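Local coordinates for probable leucine/isoleucine/valine-binding protein (Rhodopirellula baltica, PDB 4KV7), which probably binds branched-chain amino acids or related ligands as a periplasmic binding protein, at residues A[94-99]-A[165-170]; A[245-250]-A[267-272]; A[280-285]-A[302-307]. The protein carries 1 engineered substitution. One frame throughout, in Å; residues are numbered along the deposited sequence. Where two conformers were deposited one is given.

Contacts 1 and 2 meet at the ligand cleft, while contact 3 lies in the lobe that also supplies helix 95-107. Contact 1 brings helix starts of the two lobes together beside a bound formic acid; contact 2 is a strand pair within the sheet of the second lobe. Their centres are about 17 Å apart, yet Tyr168 OH reaches Val248 CG2 at 3.3 Å. Contact 2 leads on along the chain to contact 3, centre about 18 Å away, and the two touch where Val272 CG2 packs at 3.3 Å from Glu305 OE1. Contacts 1 and 3 do not touch: their centres are about 26 Å apart, on opposite sides of the chain's centre.

Contact 1: A[94-99]-A[165-170]; sequences GTPTAI and NDSYGD. With FMT (formic acid), chain B.
The cleft between the two lobes is bordered where Thr95 and Pro96, at the start of helix 95-107, meet Ser167 and Tyr168, at the start of helix 167-183. Ser167 makes the broadest contact of its segment. Its OG sits over the first turn of the facing helix, 3.4 Å from Pro96 CA, and the methyl carbons Thr95 CG2 and Ile99 CD1 approach this oxygen from two further directions. Pro96 presents CB, CG and CD to the other segment: CG touches Asp166 OD2 at 3.6 Å, the two side chains crossing at about a right angle, and CD packs against Tyr168 CB. Asp166 caps its own helix. OD1 accepts weak bonds from Tyr168 N and Gly169 N, while OD2 takes a hydrogen bond from Gln164 and a salt bridge from Arg198.

This is the two-lobed fold of periplasmic binding proteins, with one helix start from each lobe, and a formic acid molecule, probably from the crystallisation liquor, occupies the gap. Thr95 grips both its oxygens: N donates to O2 at 2.8 Å (163° at the hydrogen), and OG1 donates to O1 at 2.6 Å. Both donors serve one ligand because OG1 lies beside the backbone N, anti to the carbonyl carbon (chi1 -62°). Thr117 is a second partner of OG1. The formic acid carbon lies over one face of the Tyr168 ring, offset toward its rim, 3.1 Å from CG, and Tyr68 and Tyr138 add hydroxyl bonds to the ligand. Its position is consistent with the site where relatives in the family bind the carboxylate of an amino acid. Beyond the ring, Tyr168 OH is hydrogen-bonded to Gly224 O.

Contact 2: A[245-250]-A[267-272]; sequences FLAVSF and IVATQV
Phe245 to Ala247 run parallel to Val268 to Gln271, the short strand axes 4.5 Å apart at 20°, and three backbone bonds join them: Val268 N to Phe245 O (3.2 Å), Ala247 N to Val268 O (2.8 Å) and Thr270 N to Ala247 O (2.9 Å). CA-H...O contacts run from Leu246 CA to Val268 O and from Ala269 CA to Ala247 O. Ala247 CB and Ala269 CB pack at 4.0 Å on one face of the sheet; Leu246 and Val268 meet through CD2 and CG1 on the other. Past the end of strand 245-247, Ser249 CB lies 3.4 Å from Thr270 O and touches Val272 CG1. The hydroxyls of Ser249 and Thr270 are hydrogen-bonded to Glu141 of helix 138-151. The Gln271 side chain curls back along its own strand (chi1 -52°, chi2 -53°), NE2 weakly bonded to Ala269 O, and a water 2.9 Å from Val248 O also bonds to NE2. A second water is hydrogen-bonded to Gln271 OE1 and weakly to Ser249 O. Phe245 packs on helix 226-238. Helix 253-260 connects the strands in a beta-alpha-beta crossover of the second lobe's mixed sheet, the strand ends leading toward the cleft, as in periplasmic binding proteins.

Contact 3: A[280-285]-A[302-307]; sequences LPLVRE and VSLEGY
Tyr307 of helix 301-319 reaches across to Leu282 and Glu285 of helix 281-293. From CB the side chain leaves with CG anti to the backbone N (chi1 176°), which sends the ring toward the facing helix. Along the ring, CE2 lies 4.0 Å from the backbone oxygen Leu282 O, CZ is 4.0 Å from Glu285 O, and at the tip OH touches Glu285 CB at 3.5 Å. The two carbonyl oxygens approach the ring obliquely. The hydroxyl is also hydrogen-bonded to Glu47 and Arg311, and Arg311 in turn forms a salt bridge with Glu285, so one guanidinium ties both sides of the contact together. A phenylalanine at Tyr307 would probably keep the ring packing but leave Glu47 and Arg311 without their shared hydroxyl partner. One turn earlier, Leu304 adds a second point of contact, its CD2 facing Val283 CG2 at 4.4 Å. In the conformer given, Leu282 CD2 also meets Leu304 CD1 and Tyr307 CD2, contacts that are less certain because this leucine side chain has two conformers. The short helix axes pass 10.8 Å apart at 104°, nearly perpendicular. Helix 301-319 thus packs against helix 281-293 through Leu304 and Tyr307, and also against helix 31-50, where Tyr307 rests on Ala44 and Val302 on Asn36 and Met37.

Contact 1: A[94-99]-A[165-170]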
loop_
_atom_site.group_PDB
_atom_site.type_symbol
_atom_site.label_atom_id
_atom_site.label_comp_id
_atom_site.label_asym_id
_atom_site.label_seq_id
_atom_site.Cartn_x
_atom_site.Cartn_y
_atom_site.Cartn_z
ATOM N N GLY A 94 3.448 5.901 1.736
ATOM C CA GLY A 94 4.839 5.727 2.113
ATOM C C GLY A 94 5.178 5.666 3.587
ATOM O O GLY A 94 4.464 6.188 4.442
ATOM N N THR A 95 6.309 5.026 3.865
ATOM C CA THR A 95 6.804 4.841 5.224
ATOM C C THR A 95 7.623 6.022 5.764
ATOM O O THR A 95 7.264 6.573 6.805
ATOM C CB THR A 95 7.568 3.503 5.341
ATOM O OG1 THR A 95 6.666 2.420 5.061
ATOM C CG2 THR A 95 8.182 3.333 6.718
ATOM N N PRO A 96 8.707 6.429 5.071
ATOM C CA PRO A 96 9.416 7.591 5.621
ATOM C C PRO A 96 8.539 8.850 5.654
ATOM O O PRO A 96 8.694 9.684 6.553
ATOM C CB PRO A 96 10.610 7.763 4.669
ATOM C CG PRO A 96 10.220 7.004 3.412
ATOM C CD PRO A 96 9.405 5.863 3.901
ATOM N N THR A 97 7.627 8.971 4.698
ATOM C CA THR A 97 6.655 10.059 4.703
ATOM C C THR A 97 5.700 9.931 5.906
ATOM O O THR A 97 5.498 10.902 6.643
ATOM C CB THR A 97 5.886 10.080 3.398
ATOM O OG1 THR A 97 5.439 8.742 3.154
ATOM C CG2 THR A 97 6.774 10.547 2.237
ATOM N N ALA A 98 5.132 8.748 6.139
ATOM C CA ALA A 98 4.255 8.546 7.299
ATOM C C ALA A 98 4.971 8.846 8.609
ATOM O O ALA A 98 4.381 9.401 9.535
ATOM C CB ALA A 98 3.691 7.131 7.325
ATOM N N ILE A 99 6.239 8.475 8.707
ATOM C CA ILE A 99 6.970 8.690 9.944
ATOM C C ILE A 99 7.083 10.193 10.258
ATOM O O ILE A 99 7.012 10.607 11.420
ATOM C CB ILE A 99 8.312 7.941 9.912
ATOM C CG1 ILE A 99 8.045 6.437 10.066
ATOM C CG2 ILE A 99 9.245 8.448 10.997
ATOM C CD1 ILE A 99 9.225 5.555 9.724
ATOM N N ASN A 165 16.917 2.136 0.711
ATOM C CA ASN A 165 17.831 2.381 1.816
ATOM C C ASN A 165 17.293 3.439 2.771
ATOM O O ASN A 165 17.846 4.532 2.889
ATOM C CB ASN A 165 19.207 2.768 1.278
ATOM C CG ASN A 165 20.322 2.396 2.221
ATOM O OD1 ASN A 165 20.098 1.763 3.252
ATOM N ND2 ASN A 165 21.543 2.778 1.865
ATOM N N ASP A 166 16.196 3.096 3.439
ATOM C CA ASP A 166 15.504 3.996 4.353
ATOM C C ASP A 166 14.567 3.176 5.220
ATOM O O ASP A 166 14.656 1.938 5.245
ATOM C CB ASP A 166 14.751 5.122 3.605
ATOM C CG ASP A 166 13.635 4.614 2.705
ATOM O OD1 ASP A 166 13.267 3.424 2.788
ATOM O OD2 ASP A 166 13.097 5.437 1.923
ATOM N N SER A 167 13.663 3.852 5.922
ATOM C CA SER A 167 12.773 3.156 6.846
ATOM C C SER A 167 11.809 2.179 6.167
ATOM O O SER A 167 11.346 1.224 6.805
ATOM C CB SER A 167 11.989 4.157 7.680
ATOM O OG SER A 167 11.304 5.080 6.849
ATOM N N TYR A 168 11.486 2.389 4.893
ATOM C CA TYR A 168 10.653 1.445 4.152
ATOM C C TYR A 168 11.408 0.141 3.940
ATOM O O TYR A 168 10.940 -0.946 4.319
ATOM C CB TYR A 168 10.231 2.059 2.810
ATOM C CG TYR A 168 9.684 1.104 1.779
ATOM C CD1 TYR A 168 8.846 0.042 2.128
ATOM C CD2 TYR A 168 9.968 1.296 0.430
ATOM C CE1 TYR A 168 8.320 -0.782 1.172
ATOM C CE2 TYR A 168 9.457 0.465 -0.542
ATOM C CZ TYR A 168 8.645 -0.591 -0.165
ATOM O OH TYR A 168 8.127 -1.440 -1.119
ATOM N N GLY A 169 12.577 0.238 3.324
ATOM C CA GLY A 169 13.355 -0.950 3.058
ATOM C C GLY A 169 13.751 -1.655 4.336
ATOM O O GLY A 169 13.720 -2.893 4.398
ATOM N N ASP A 170 14.128 -0.892 5.355
ATOM C CA ASP A 170 14.438 -1.468 6.659
ATOM C C ASP A 170 13.277 -2.324 7.163
ATOM O O ASP A 170 13.478 -3.440 7.644
ATOM C CB ASP A 170 14.695 -0.379 7.707
ATOM C CG ASP A 170 16.015 0.355 7.524
ATOM O OD1 ASP A 170 16.838 -0.011 6.656
ATOM O OD2 ASP A 170 16.217 1.323 8.289
HETATM C C FMT B . 6.889 2.497 1.664
HETATM O O1 FMT B . 6.224 1.943 2.550
HETATM O O2 FMT B . 7.462 3.589 1.775
#

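Contact 2: A[245-250]-A[267-272]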
loop_
_atom_site.group_PDB
_atom_site.type_symbol
_atom_site.label_atom_id
_atom_site.label_comp_id
_atom_site.label_asym_id
_atom_site.label_seq_id
_atom_site.Cartn_x
_atom_site.Cartn_y
_atom_site.Cartn_z
ATOM N N PHE A 245 12.019 -13.452 -8.471
ATOM C CA PHE A 245 11.792 -12.131 -7.892
ATOM C C PHE A 245 10.416 -12.088 -7.259
ATOM O O PHE A 245 9.451 -12.601 -7.831
ATOM C CB PHE A 245 11.913 -11.042 -8.963
ATOM C CG PHE A 245 13.318 -10.822 -9.445
ATOM C CD1 PHE A 245 14.236 -10.169 -8.638
ATOM C CD2 PHE A 245 13.722 -11.266 -10.693
ATOM C CE1 PHE A 245 15.524 -9.952 -9.063
ATOM C CE2 PHE A 245 15.016 -11.052 -11.126
ATOM C CZ PHE A 245 15.918 -10.392 -10.304
ATOM N N LEU A 246 10.332 -11.486 -6.081
ATOM C CA LEU A 246 9.051 -11.312 -5.394
ATOM C C LEU A 246 8.920 -9.867 -4.957
ATOM O O LEU A 246 9.776 -9.360 -4.232
ATOM C CB LEU A 246 8.941 -12.201 -4.154
ATOM C CG LEU A 246 9.121 -13.704 -4.385
ATOM C CD1 LEU A 246 10.568 -14.147 -4.166
ATOM C CD2 LEU A 246 8.176 -14.498 -3.496
ATOM N N ALA A 247 7.840 -9.209 -5.363
ATOM C CA ALA A 247 7.622 -7.797 -5.067
ATOM C C ALA A 247 6.582 -7.652 -3.970
ATOM O O ALA A 247 5.512 -8.272 -4.034
ATOM C CB ALA A 247 7.150 -7.085 -6.317
ATOM N N VAL A 248 6.861 -6.819 -2.979
ATOM C CA VAL A 248 5.819 -6.491 -2.007
ATOM C C VAL A 248 4.789 -5.568 -2.645
ATOM O O VAL A 248 5.005 -4.998 -3.733
ATOM C CB VAL A 248 6.368 -5.881 -0.695
ATOM C CG1 VAL A 248 7.322 -6.861 -0.004
ATOM C CG2 VAL A 248 7.030 -4.539 -0.933
ATOM N N SER A 249 3.677 -5.388 -1.946
ATOM C CA SER A 249 2.550 -4.606 -2.436
ATOM C C SER A 249 2.927 -3.212 -2.929
ATOM O O SER A 249 2.446 -2.753 -3.976
ATOM C CB SER A 249 1.524 -4.486 -1.311
ATOM O OG SER A 249 2.130 -3.887 -0.184
ATOM N N PHE A 250 3.764 -2.535 -2.159
ATOM C CA PHE A 250 4.099 -1.138 -2.371
ATOM C C PHE A 250 4.866 -0.913 -3.670
ATOM O O PHE A 250 4.871 0.200 -4.179
ATOM C CB PHE A 250 4.933 -0.641 -1.178
ATOM C CG PHE A 250 5.156 0.852 -1.145
ATOM C CD1 PHE A 250 6.241 1.434 -1.791
ATOM C CD2 PHE A 250 4.290 1.672 -0.432
ATOM C CE1 PHE A 250 6.443 2.796 -1.748
ATOM C CE2 PHE A 250 4.480 3.038 -0.401
ATOM C CZ PHE A 250 5.565 3.606 -1.063
ATOM N N ILE A 267 7.258 -13.026 -12.290
ATOM C CA ILE A 267 7.400 -12.324 -11.020
ATOM C C ILE A 267 6.176 -12.571 -10.145
ATOM O O ILE A 267 5.043 -12.565 -10.630
ATOM C CB ILE A 267 7.578 -10.811 -11.240
ATOM C CG1 ILE A 267 8.901 -10.541 -11.957
ATOM C CG2 ILE A 267 7.546 -10.060 -9.923
ATOM C CD1 ILE A 267 9.093 -9.087 -12.314
ATOM N N VAL A 268 6.402 -12.800 -8.853
ATOM C CA VAL A 268 5.314 -12.940 -7.888
ATOM C C VAL A 268 5.241 -11.653 -7.085
ATOM O O VAL A 268 6.270 -11.100 -6.706
ATOM C CB VAL A 268 5.551 -14.145 -6.959
ATOM C CG1 VAL A 268 4.561 -14.165 -5.811
ATOM C CG2 VAL A 268 5.477 -15.447 -7.755
ATOM N N ALA A 269 4.038 -11.148 -6.858
ATOM C CA ALA A 269 3.870 -9.908 -6.109
ATOM C C ALA A 269 2.738 -10.074 -5.108
ATOM O O ALA A 269 1.614 -10.433 -5.483
ATOM C CB ALA A 269 3.588 -8.725 -7.057
ATOM N N THR A 270 3.019 -9.807 -3.835
ATOM C CA THR A 270 1.991 -9.920 -2.820
ATOM C C THR A 270 1.158 -8.646 -2.767
ATOM O O THR A 270 1.704 -7.538 -2.739
ATOM C CB THR A 270 2.576 -10.228 -1.434
ATOM O OG1 THR A 270 3.685 -9.366 -1.170
ATOM C CG2 THR A 270 3.063 -11.660 -1.367
ATOM N N GLN A 271 -0.160 -8.808 -2.736
ATOM C CA GLN A 271 -1.085 -7.689 -2.644
ATOM C C GLN A 271 -1.839 -7.691 -1.326
ATOM O O GLN A 271 -2.002 -8.736 -0.685
ATOM C CB GLN A 271 -2.079 -7.724 -3.807
ATOM C CG GLN A 271 -1.434 -7.842 -5.187
ATOM C CD GLN A 271 -0.382 -6.785 -5.434
ATOM O OE1 GLN A 271 -0.613 -5.602 -5.208
ATOM N NE2 GLN A 271 0.783 -7.204 -5.899
ATOM N N VAL A 272 -2.325 -6.515 -0.945
ATOM C CA VAL A 272 -3.118 -6.352 0.260
ATOM C C VAL A 272 -4.603 -6.194 -0.060
ATOM O O VAL A 272 -5.407 -5.877 0.823
ATOM C CB VAL A 272 -2.615 -5.175 1.115
ATOM C CG1 VAL A 272 -1.190 -5.440 1.590
ATOM C CG2 VAL A 272 -2.705 -3.863 0.336
HETATM O O HOH W 1 2.984 -5.177 -5.791
HETATM O O HOH W 2 0.477 -3.489 -6.605
#

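Contact 3: A[280-285]-A[302-307]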
loop_
_atom_site.group_PDB
_atom_site.type_symbol
_atom_site.label_atom_id
_atom_site.label_comp_id
_atom_site.label_asym_id
_atom_site.label_seq_id
_atom_site.Cartn_x
_atom_site.Cartn_y
_atom_site.Cartn_z
ATOM N N LEU A 280 -15.686 -10.871 -6.526
ATOM C CA LEU A 280 -16.110 -10.528 -5.168
ATOM C C LEU A 280 -16.966 -9.268 -5.253
ATOM O O LEU A 280 -16.642 -8.354 -6.021
ATOM C CB LEU A 280 -14.899 -10.257 -4.277
ATOM C CG LEU A 280 -14.121 -11.475 -3.794
ATOM C CD1 LEU A 280 -12.783 -11.031 -3.218
ATOM C CD2 LEU A 280 -14.924 -12.243 -2.758
ATOM N N PRO A 281 -18.042 -9.188 -4.453
ATOM C CA PRO A 281 -18.959 -8.043 -4.581
ATOM C C PRO A 281 -18.278 -6.675 -4.488
ATOM O O PRO A 281 -18.604 -5.780 -5.267
ATOM C CB PRO A 281 -19.947 -8.252 -3.427
ATOM C CG PRO A 281 -19.965 -9.736 -3.237
ATOM C CD PRO A 281 -18.548 -10.193 -3.498
ATOM N N LEU A 282 -17.337 -6.505 -3.569
ATOM C CA LEU A 282 -16.643 -5.223 -3.450
ATOM C C LEU A 282 -15.885 -4.890 -4.720
ATOM O O LEU A 282 -15.858 -3.733 -5.154
ATOM C CB LEU A 282 -15.663 -5.218 -2.275
ATOM C CG LEU A 282 -14.868 -3.915 -2.076
ATOM C CD1 LEU A 282 -14.559 -3.728 -0.623
ATOM C CD2 LEU A 282 -13.555 -3.862 -2.882
ATOM N N VAL A 283 -15.236 -5.893 -5.298
ATOM C CA VAL A 283 -14.431 -5.655 -6.490
ATOM C C VAL A 283 -15.304 -5.291 -7.683
ATOM O O VAL A 283 -14.934 -4.419 -8.468
ATOM C CB VAL A 283 -13.492 -6.830 -6.802
ATOM C CG1 VAL A 283 -12.684 -6.536 -8.049
ATOM C CG2 VAL A 283 -12.562 -7.090 -5.625
ATOM N N ARG A 284 -16.464 -5.921 -7.817
ATOM C CA ARG A 284 -17.388 -5.544 -8.885
ATOM C C ARG A 284 -17.846 -4.096 -8.703
ATOM O O ARG A 284 -17.966 -3.341 -9.669
ATOM C CB ARG A 284 -18.592 -6.486 -8.928
ATOM C CG ARG A 284 -18.211 -7.939 -9.111
ATOM C CD ARG A 284 -19.422 -8.809 -9.377
ATOM N NE ARG A 284 -20.429 -8.729 -8.318
ATOM C CZ ARG A 284 -21.282 -9.709 -8.013
ATOM N NH1 ARG A 284 -21.250 -10.859 -8.667
ATOM N NH2 ARG A 284 -22.178 -9.544 -7.049
ATOM N N GLU A 285 -18.069 -3.704 -7.452
ATOM C CA GLU A 285 -18.455 -2.336 -7.119
ATOM C C GLU A 285 -17.330 -1.340 -7.425
ATOM O O GLU A 285 -17.573 -0.243 -7.923
ATOM C CB GLU A 285 -18.908 -2.262 -5.653
ATOM C CG GLU A 285 -20.290 -2.894 -5.426
ATOM C CD GLU A 285 -20.565 -3.306 -3.984
ATOM O OE1 GLU A 285 -19.678 -3.195 -3.120
ATOM O OE2 GLU A 285 -21.693 -3.761 -3.717
ATOM N N VAL A 302 -3.566 -0.661 -6.780
ATOM C CA VAL A 302 -3.399 0.560 -6.011
ATOM C C VAL A 302 -4.726 1.309 -5.895
ATOM O O VAL A 302 -5.151 1.681 -4.798
ATOM C CB VAL A 302 -2.308 1.460 -6.629
ATOM C CG1 VAL A 302 -2.172 2.744 -5.831
ATOM C CG2 VAL A 302 -0.962 0.730 -6.685
ATOM N N SER A 303 -5.401 1.534 -7.017
ATOM C CA SER A 303 -6.675 2.226 -6.914
ATOM C C SER A 303 -7.743 1.382 -6.235
ATOM O O SER A 303 -8.636 1.935 -5.603
ATOM C CB SER A 303 -7.164 2.764 -8.257
ATOM O OG SER A 303 -7.304 1.742 -9.220
ATOM N N LEU A 304 -7.672 0.054 -6.345
ATOM C CA LEU A 304 -8.589 -0.789 -5.594
ATOM C C LEU A 304 -8.396 -0.567 -4.099
ATOM O O LEU A 304 -9.371 -0.448 -3.359
ATOM C CB LEU A 304 -8.400 -2.259 -5.968
ATOM C CG LEU A 304 -9.170 -3.284 -5.134
ATOM C CD1 LEU A 304 -10.672 -2.981 -5.139
ATOM C CD2 LEU A 304 -8.923 -4.667 -5.689
ATOM N N GLU A 305 -7.147 -0.480 -3.639
ATOM C CA GLU A 305 -6.911 -0.161 -2.234
ATOM C C GLU A 305 -7.488 1.212 -1.857
ATOM O O GLU A 305 -8.108 1.356 -0.805
ATOM C CB GLU A 305 -5.422 -0.251 -1.886
ATOM C CG GLU A 305 -5.125 -0.042 -0.412
ATOM C CD GLU A 305 -3.678 -0.311 -0.039
ATOM O OE1 GLU A 305 -2.905 -0.810 -0.891
ATOM O OE2 GLU A 305 -3.300 -0.007 1.117
ATOM N N GLY A 306 -7.287 2.217 -2.706
ATOM C CA GLY A 306 -7.825 3.537 -2.422
ATOM C C GLY A 306 -9.343 3.521 -2.334
ATOM O O GLY A 306 -9.949 4.151 -1.457
ATOM N N TYR A 307 -9.971 2.780 -3.238
ATOM C CA TYR A 307 -11.415 2.621 -3.233
ATOM C C TYR A 307 -11.907 1.971 -1.939
ATOM O O TYR A 307 -12.897 2.406 -1.352
ATOM C CB TYR A 307 -11.863 1.832 -4.469
ATOM C CG TYR A 307 -13.338 1.540 -4.487
ATOM C CD1 TYR A 307 -14.251 2.502 -4.898
ATOM C CD2 TYR A 307 -13.825 0.301 -4.079
ATOM C CE1 TYR A 307 -15.607 2.238 -4.901
ATOM C CE2 TYR A 307 -15.176 0.029 -4.088
ATOM C CZ TYR A 307 -16.060 0.998 -4.488
ATOM O OH TYR A 307 -17.400 0.685 -4.476
#